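Local coordinates for Amuc_1102 (Akkermansia muciniphila, PDB 7DSZ), which is of unconfirmed function, but adopts an immunoglobulin-like fold related to archaeal type IV pilus proteins and probably has a role connected with a type IV pilus-like structure, at residues S33-T38 with R43-P48; L92-E97 with V113-S118. All blocks are in the same frame, centred on the assembly; numbering follows the deposited sequence. Where two conformers were deposited one is given.

Contact 1: S33-T38 with R43-P48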
ATOM      1  N   SER C  33      17.556  -3.002   5.370  1.00 22.59           N
ATOM      2  CA  SER C  33      16.155  -3.016   5.751  1.00 30.06           C
ATOM      3  C   SER C  33      15.999  -3.841   7.023  1.00 34.13           C
ATOM      4  O   SER C  33      16.848  -4.682   7.332  1.00 33.26           O
ATOM      5  CB  SER C  33      15.280  -3.582   4.637  1.00 32.04           C
ATOM      6  OG  SER C  33      15.693  -4.887   4.299  1.00 35.23           O
ATOM      7  N   PRO C  34      14.936  -3.599   7.792  1.00 29.30           N
ATOM      8  CA  PRO C  34      14.784  -4.299   9.070  1.00 33.96           C
ATOM      9  C   PRO C  34      14.659  -5.800   8.857  1.00 30.62           C
ATOM     10  O   PRO C  34      13.974  -6.261   7.944  1.00 32.01           O
ATOM     11  CB  PRO C  34      13.499  -3.696   9.648  1.00 33.48           C
ATOM     12  CG  PRO C  34      13.346  -2.375   8.955  1.00 33.40           C
ATOM     13  CD  PRO C  34      13.870  -2.603   7.576  1.00 29.81           C
ATOM     14  N   ASN C  35      15.353  -6.559   9.701  1.00 35.40           N
ATOM     15  CA  ASN C  35      15.288  -8.019   9.676  1.00 41.02           C
ATOM     16  C   ASN C  35      14.352  -8.436  10.805  1.00 30.44           C
ATOM     17  O   ASN C  35      14.765  -8.632  11.947  1.00 33.29           O
ATOM     18  CB  ASN C  35      16.674  -8.641   9.814  1.00 45.79           C
ATOM     19  CG  ASN C  35      16.679 -10.113   9.481  1.00 51.02           C
ATOM     20  OD1 ASN C  35      15.662 -10.668   9.054  1.00 52.77           O
ATOM     21  ND2 ASN C  35      17.824 -10.760   9.665  1.00 65.91           N
ATOM     22  N   VAL C  36      13.082  -8.576  10.463  1.00 31.19           N
ATOM     23  CA  VAL C  36      12.017  -8.752  11.442  1.00 25.66           C
ATOM     24  C   VAL C  36      12.050 -10.179  11.984  1.00 28.72           C
ATOM     25  O   VAL C  36      12.181 -11.141  11.219  1.00 30.58           O
ATOM     26  CB  VAL C  36      10.667  -8.418  10.793  1.00 33.21           C
ATOM     27  CG1 VAL C  36       9.526  -8.932  11.613  1.00 35.64           C
ATOM     28  CG2 VAL C  36      10.563  -6.897  10.581  1.00 29.23           C
ATOM     29  N   LEU C  37      11.932 -10.323  13.308  1.00 29.46           N
ATOM     30  CA  LEU C  37      11.888 -11.648  13.930  1.00 28.42           C
ATOM     31  C   LEU C  37      10.487 -12.234  13.838  1.00 34.27           C
ATOM     32  O   LEU C  37       9.494 -11.521  13.997  1.00 30.83           O
ATOM     33  CB  LEU C  37      12.308 -11.570  15.402  1.00 33.96           C
ATOM     34  CG  LEU C  37      13.668 -10.977  15.768  1.00 35.82           C
ATOM     35  CD1 LEU C  37      13.941 -11.171  17.264  1.00 37.86           C
ATOM     36  CD2 LEU C  37      14.783 -11.579  14.918  1.00 43.04           C
ATOM     37  N   THR C  38      10.396 -13.545  13.588  1.00 30.13           N
ATOM     38  CA  THR C  38       9.100 -14.206  13.513  1.00 34.90           C
ATOM     39  C   THR C  38       9.100 -15.466  14.374  1.00 43.49           C
ATOM     40  O   THR C  38      10.151 -15.997  14.738  1.00 44.48           O
ATOM     41  CB  THR C  38       8.706 -14.564  12.067  1.00 42.62           C
ATOM     42  OG1 THR C  38       9.645 -15.500  11.521  1.00 49.92           O
ATOM     43  CG2 THR C  38       8.654 -13.305  11.179  1.00 33.54           C
ATOM     44  N   ARG C  43      13.230 -20.797   6.262  1.00 73.78           N
ATOM     45  CA  ARG C  43      14.514 -21.363   5.860  1.00 74.11           C
ATOM     46  C   ARG C  43      14.618 -21.349   4.342  1.00 78.53           C
ATOM     47  O   ARG C  43      13.837 -22.043   3.668  1.00 81.61           O
ATOM     48  CB  ARG C  43      14.693 -22.787   6.392  1.00 78.09           C
ATOM     49  CG  ARG C  43      15.300 -22.854   7.784  1.00 72.54           C
ATOM     50  CD  ARG C  43      16.790 -22.512   7.784  1.00 70.51           C
ATOM     51  NE  ARG C  43      17.632 -23.696   7.604  1.00 72.77           N
ATOM     52  CZ  ARG C  43      18.925 -23.767   7.925  1.00 70.67           C
ATOM     53  NH1 ARG C  43      19.554 -22.718   8.457  1.00 52.45           N
ATOM     54  NH2 ARG C  43      19.593 -24.897   7.720  1.00 56.10           N
ATOM     55  N   PRO C  44      15.561 -20.592   3.752  1.00 71.87           N
ATOM     56  CA  PRO C  44      16.535 -19.757   4.475  1.00 64.66           C
ATOM     57  C   PRO C  44      15.982 -18.436   5.028  1.00 68.31           C
ATOM     58  O   PRO C  44      14.942 -17.949   4.570  1.00 64.19           O
ATOM     59  CB  PRO C  44      17.603 -19.476   3.411  1.00 63.08           C
ATOM     60  CG  PRO C  44      16.892 -19.592   2.114  1.00 59.62           C
ATOM     61  CD  PRO C  44      15.852 -20.658   2.307  1.00 71.46           C
ATOM     62  N   LEU C  45      16.690 -17.882   6.014  1.00 64.18           N
ATOM     63  CA  LEU C  45      16.333 -16.584   6.574  1.00 70.38           C
ATOM     64  C   LEU C  45      16.571 -15.487   5.537  1.00 69.86           C
ATOM     65  O   LEU C  45      17.570 -15.528   4.811  1.00 61.36           O
ATOM     66  CB  LEU C  45      17.161 -16.301   7.833  1.00 70.44           C
ATOM     67  CG  LEU C  45      16.932 -15.010   8.630  1.00 76.25           C
ATOM     68  CD1 LEU C  45      15.635 -15.083   9.429  1.00 71.45           C
ATOM     69  CD2 LEU C  45      18.113 -14.709   9.547  1.00 67.49           C
ATOM     70  N   PRO C  46      15.666 -14.510   5.424  1.00 72.71           N
ATOM     71  CA  PRO C  46      15.917 -13.389   4.508  1.00 62.81           C
ATOM     72  C   PRO C  46      17.191 -12.655   4.898  1.00 61.57           C
ATOM     73  O   PRO C  46      17.485 -12.464   6.080  1.00 65.77           O
ATOM     74  CB  PRO C  46      14.676 -12.502   4.676  1.00 60.24           C
ATOM     75  CG  PRO C  46      13.617 -13.415   5.199  1.00 55.06           C
ATOM     76  CD  PRO C  46      14.338 -14.420   6.058  1.00 67.49           C
ATOM     77  N   LYS C  47      17.967 -12.264   3.888  1.00 53.59           N
ATOM     78  CA  LYS C  47      19.205 -11.523   4.110  1.00 57.64           C
ATOM     79  C   LYS C  47      19.027 -10.114   3.565  1.00 57.93           C
ATOM     80  O   LYS C  47      19.339  -9.849   2.392  1.00 52.97           O
ATOM     81  CB  LYS C  47      20.394 -12.226   3.450  1.00 57.41           C
ATOM     82  CG  LYS C  47      20.757 -13.556   4.113  1.00 62.58           C
ATOM     83  CD  LYS C  47      21.936 -14.226   3.419  1.00 51.16           C
ATOM     84  CE  LYS C  47      23.176 -13.339   3.452  1.00 49.96           C
ATOM     85  NZ  LYS C  47      23.679 -13.125   4.849  1.00 45.16           N
ATOM     86  N   PRO C  48      18.517  -9.178   4.370  1.00 57.73           N
ATOM     87  CA  PRO C  48      18.199  -7.843   3.853  1.00 53.19           C
ATOM     88  C   PRO C  48      19.431  -7.134   3.310  1.00 46.60           C
ATOM     89  O   PRO C  48      20.543  -7.290   3.821  1.00 47.46           O
ATOM     90  CB  PRO C  48      17.633  -7.113   5.080  1.00 47.99           C
ATOM     91  CG  PRO C  48      17.171  -8.189   5.994  1.00 51.52           C
ATOM     92  CD  PRO C  48      18.134  -9.327   5.785  1.00 60.11           C
TER
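The CG-CD edge of the Pro48 ring stands against one face of the Asn35 amide. Both segments belong to the long loop between strands 18-32 and 50-63 of the immunoglobulin-like fold. The loop reaches away from the body of the domain. Pro48 CD sits almost straight over Asn35 CG at 4.0 Å, and the two side chains cross at about a right angle. Pro46 O approaches on the same side of the amide plane, 3.9 Å from Asn35 OD1. Beyond the amide nitrogen lies Leu45, with CD2 4.0 Å from Asn35 ND2. The Asn35 amide gets across to the opposite segment because CG stands anti to the backbone N (chi1 -167°). An alanine here would keep the CB contact with Pro48 CG but would probably open a gap beside Pro48 CD and Leu45 CD2, where the amide now lies. Pro46 O is buried and has no polar partner in the model. The loop also joins subunits: backbone bonds run from Asn35 and Leu37 to the third subunit, and Val36 meets Val36 of both other copies. At the base of the loop, a backbone bond links Ser33 with Lys49, and Gln32 NE2 holds Pro48 O. There the Pro48 ring presses on Ser33 by van der Waals contact: its CB lies 3.4 Å from Ser33 O and 3.1 Å from Ser33 OG.

Contact 2: L92-E97 with V113-S118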
ATOM      1  N   LEU C  92      19.975  10.591 -15.451  1.00 29.16           N
ATOM      2  CA  LEU C  92      18.581  10.309 -15.142  1.00 25.33           C
ATOM      3  C   LEU C  92      18.127  11.245 -14.030  1.00 22.06           C
ATOM      4  O   LEU C  92      18.824  11.395 -13.031  1.00 26.90           O
ATOM      5  CB  LEU C  92      18.403   8.853 -14.702  1.00 24.77           C
ATOM      6  CG  LEU C  92      18.752   7.833 -15.787  1.00 27.99           C
ATOM      7  CD1 LEU C  92      18.599   6.416 -15.260  1.00 29.45           C
ATOM      8  CD2 LEU C  92      17.880   8.069 -17.024  1.00 27.88           C
ATOM      9  N   LYS C  93      16.975  11.869 -14.212  1.00 26.90           N
ATOM     10  CA  LYS C  93      16.371  12.699 -13.176  1.00 26.73           C
ATOM     11  C   LYS C  93      15.218  11.921 -12.557  1.00 21.71           C
ATOM     12  O   LYS C  93      14.247  11.587 -13.244  1.00 24.84           O
ATOM     13  CB  LYS C  93      15.893  14.034 -13.740  1.00 26.38           C
ATOM     14  CG  LYS C  93      15.275  14.949 -12.691  1.00 27.17           C
ATOM     15  CD  LYS C  93      15.161  16.389 -13.176  1.00 30.95           C
ATOM     16  CE  LYS C  93      14.267  16.488 -14.406  1.00 29.33           C
ATOM     17  NZ  LYS C  93      14.158  17.897 -14.905  1.00 32.53           N
ATOM     18  N   LEU C  94      15.346  11.616 -11.268  1.00 22.56           N
ATOM     19  CA  LEU C  94      14.346  10.875 -10.514  1.00 19.92           C
ATOM     20  C   LEU C  94      13.548  11.855  -9.666  1.00 20.82           C
ATOM     21  O   LEU C  94      14.127  12.734  -9.021  1.00 20.82           O
ATOM     22  CB  LEU C  94      15.010   9.830  -9.619  1.00 20.13           C
ATOM     23  CG  LEU C  94      16.118   9.008 -10.276  1.00 23.30           C
ATOM     24  CD1 LEU C  94      16.611   7.966  -9.275  1.00 21.48           C
ATOM     25  CD2 LEU C  94      15.634   8.357 -11.585  1.00 21.44           C
ATOM     26  N   TYR C  95      12.230  11.706  -9.669  1.00 19.00           N
ATOM     27  CA  TYR C  95      11.348  12.668  -9.020  1.00 18.73           C
ATOM     28  C   TYR C  95      10.371  11.963  -8.098  1.00 20.46           C
ATOM     29  O   TYR C  95       9.855  10.891  -8.431  1.00 22.01           O
ATOM     30  CB  TYR C  95      10.571  13.451 -10.062  1.00 21.52           C
ATOM     31  CG  TYR C  95       9.454  14.334  -9.531  1.00 20.28           C
ATOM     32  CD1 TYR C  95       9.737  15.592  -9.000  1.00 22.58           C
ATOM     33  CD2 TYR C  95       8.124  13.943  -9.617  1.00 24.34           C
ATOM     34  CE1 TYR C  95       8.723  16.432  -8.550  1.00 21.53           C
ATOM     35  CE2 TYR C  95       7.099  14.775  -9.162  1.00 26.01           C
ATOM     36  CZ  TYR C  95       7.418  16.011  -8.621  1.00 25.81           C
ATOM     37  OH  TYR C  95       6.420  16.841  -8.184  1.00 31.84           O
ATOM     38  N   LYS C  96      10.087  12.586  -6.955  1.00 18.24           N
ATOM     39  CA  LYS C  96       9.061  12.052  -6.069  1.00 15.61           C
ATOM     40  C   LYS C  96       8.389  13.183  -5.306  1.00 17.76           C
ATOM     41  O   LYS C  96       9.077  14.060  -4.775  1.00 19.20           O
ATOM     42  CB  LYS C  96       9.670  11.049  -5.088  1.00 17.16           C
ATOM     43  CG  LYS C  96       8.652  10.407  -4.164  1.00 17.75           C
ATOM     44  CD  LYS C  96       7.736   9.462  -4.933  1.00 18.28           C
ATOM     45  CE  LYS C  96       7.024   8.505  -3.979  1.00 21.43           C
ATOM     46  NZ  LYS C  96       6.257   7.450  -4.739  1.00 24.31           N
ATOM     47  N   GLU C  97       7.058  13.146  -5.247  1.00 16.25           N
ATOM     48  CA  GLU C  97       6.260  13.999  -4.370  1.00 17.98           C
ATOM     49  C   GLU C  97       5.850  13.210  -3.137  1.00 18.85           C
ATOM     50  O   GLU C  97       5.307  12.104  -3.259  1.00 19.58           O
ATOM     51  CB  GLU C  97       4.994  14.492  -5.065  1.00 24.24           C
ATOM     52  CG  GLU C  97       5.133  15.771  -5.809  1.00 37.43           C
ATOM     53  CD  GLU C  97       3.852  16.155  -6.542  1.00 48.58           C
ATOM     54  OE1 GLU C  97       3.869  16.208  -7.799  1.00 41.66           O
ATOM     55  OE2 GLU C  97       2.833  16.385  -5.849  1.00 43.12           O
ATOM     56  N   VAL C 113      13.062  10.094   1.287  1.00 17.10           N
ATOM     57  CA  VAL C 113      12.686   9.283   0.128  0.50 14.80           C
ATOM     58  C   VAL C 113      13.746   8.213  -0.033  1.00 14.07           C
ATOM     59  O   VAL C 113      14.844   8.309   0.520  1.00 16.03           O
ATOM     60  CB  VAL C 113      12.555  10.064  -1.204  0.50 15.83           C
ATOM     61  CG1 VAL C 113      11.242  10.797  -1.259  0.50 17.47           C
ATOM     62  CG2 VAL C 113      13.751  10.986  -1.405  0.50 13.93           C
ATOM     63  N   TYR C 114      13.409   7.159  -0.787  1.00 16.45           N
ATOM     64  CA  TYR C 114      14.229   5.954  -0.797  1.00 15.03           C
ATOM     65  C   TYR C 114      14.413   5.417  -2.210  1.00 16.72           C
ATOM     66  O   TYR C 114      13.530   5.547  -3.058  1.00 18.48           O
ATOM     67  CB  TYR C 114      13.600   4.829   0.061  1.00 14.35           C
ATOM     68  CG  TYR C 114      13.296   5.291   1.482  1.00 13.60           C
ATOM     69  CD1 TYR C 114      12.219   6.131   1.741  1.00 15.72           C
ATOM     70  CD2 TYR C 114      14.108   4.908   2.548  1.00 17.31           C
ATOM     71  CE1 TYR C 114      11.961   6.594   3.012  1.00 16.48           C
ATOM     72  CE2 TYR C 114      13.845   5.351   3.849  1.00 18.24           C
ATOM     73  CZ  TYR C 114      12.763   6.201   4.066  1.00 17.82           C
ATOM     74  OH  TYR C 114      12.480   6.668   5.349  1.00 15.78           O
ATOM     75  N   LEU C 115      15.546   4.748  -2.426  1.00 17.35           N
ATOM     76  CA  LEU C 115      15.736   3.884  -3.586  1.00 17.31           C
ATOM     77  C   LEU C 115      15.970   2.454  -3.112  1.00 17.65           C
ATOM     78  O   LEU C 115      16.669   2.222  -2.119  1.00 18.13           O
ATOM     79  CB  LEU C 115      16.922   4.361  -4.451  1.00 17.57           C
ATOM     80  CG  LEU C 115      16.688   5.613  -5.297  1.00 20.12           C
ATOM     81  CD1 LEU C 115      18.035   6.055  -5.920  1.00 18.18           C
ATOM     82  CD2 LEU C 115      15.584   5.425  -6.385  1.00 17.05           C
ATOM     83  N   SER C 116      15.382   1.486  -3.822  1.00 15.01           N
ATOM     84  CA  SER C 116      15.493   0.090  -3.442  1.00 16.31           C
ATOM     85  C   SER C 116      16.918  -0.424  -3.650  1.00 17.58           C
ATOM     86  O   SER C 116      17.710   0.183  -4.379  1.00 18.91           O
ATOM     87  CB  SER C 116      14.540  -0.756  -4.284  1.00 17.92           C
ATOM     88  OG  SER C 116      15.004  -0.766  -5.632  1.00 17.48           O
ATOM     89  N   PRO C 117      17.255  -1.566  -3.046  1.00 17.58           N
ATOM     90  CA  PRO C 117      18.573  -2.163  -3.332  1.00 17.81           C
ATOM     91  C   PRO C 117      18.789  -2.445  -4.808  1.00 20.80           C
ATOM     92  O   PRO C 117      19.903  -2.251  -5.307  1.00 22.29           O
ATOM     93  CB  PRO C 117      18.562  -3.447  -2.496  1.00 24.42           C
ATOM     94  CG  PRO C 117      17.623  -3.136  -1.348  1.00 22.38           C
ATOM     95  CD  PRO C 117      16.529  -2.302  -1.987  1.00 18.11           C
ATOM     96  N   SER C 118      17.752  -2.857  -5.539  1.00 18.88           N
ATOM     97  CA  SER C 118      17.974  -3.150  -6.956  1.00 19.67           C
ATOM     98  C   SER C 118      18.183  -1.878  -7.769  1.00 21.77           C
ATOM     99  O   SER C 118      18.981  -1.875  -8.713  1.00 19.86           O
ATOM    100  CB  SER C 118      16.815  -3.989  -7.513  1.00 20.09           C
ATOM    101  OG  SER C 118      15.604  -3.255  -7.601  1.00 20.37           O
TER
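Leu94 and Leu115 make the apolar contact. Leu94 CD1 touches the methyl fork of Leu115, 4.0 Å from CD2 and 4.1 Å from CD1, and the side chains cross at about a right angle. Beside them, Lys96 CG packs 3.9 Å from Val113 CG1. This second contact is less certain, because Val113 has two conformers. Strand 91-104 belongs to the larger mixed sheet and strand 109-115 to the three-stranded antiparallel sheet. The contact thus joins the two sheets, consistent with the core of an immunoglobulin-like sandwich, and the touching parts run 140° apart. The polar bonds are made away from these apolar atoms. The Lys96 chain bends at chi2 (69°) and carries NZ away from Val113 to a salt bridge with Glu182. Along strand 91-104, Tyr95 OH donates to Glu97 OE1 at 2.7 Å. The oxygen is met on its anti side, with the donor 28° out of the carboxylate plane. Ser116 is the N-cap of helix 117-124, and its OG accepts from Ser119 N. Two further bonds reach the second subunit: Ser116 OG is hydrogen-bonded to Glu195 OE1 of that subunit, and Ser118 OG to its Asn102 ND2.

In the fold
Contact 1 and contact 2 follow one another along the chain. Their centres are about 24 Å apart, and their nearest atoms about 6 Å, so they do not touch. Contact 1 is peripheral, about 25 Å from the centre of the chain, whereas contact 2 is buried about 8 Å from it. Strand 50-63 connects them: it starts just after 43-48 and pairs with strand 109-115, where Val113 is bonded to Phe54 by the backbone. Both contacts reach the second subunit. Pro44 O of contact 1 is bonded to Tyr190 OH of that subunit, and Pro117 of contact 2 packs on its Trp189.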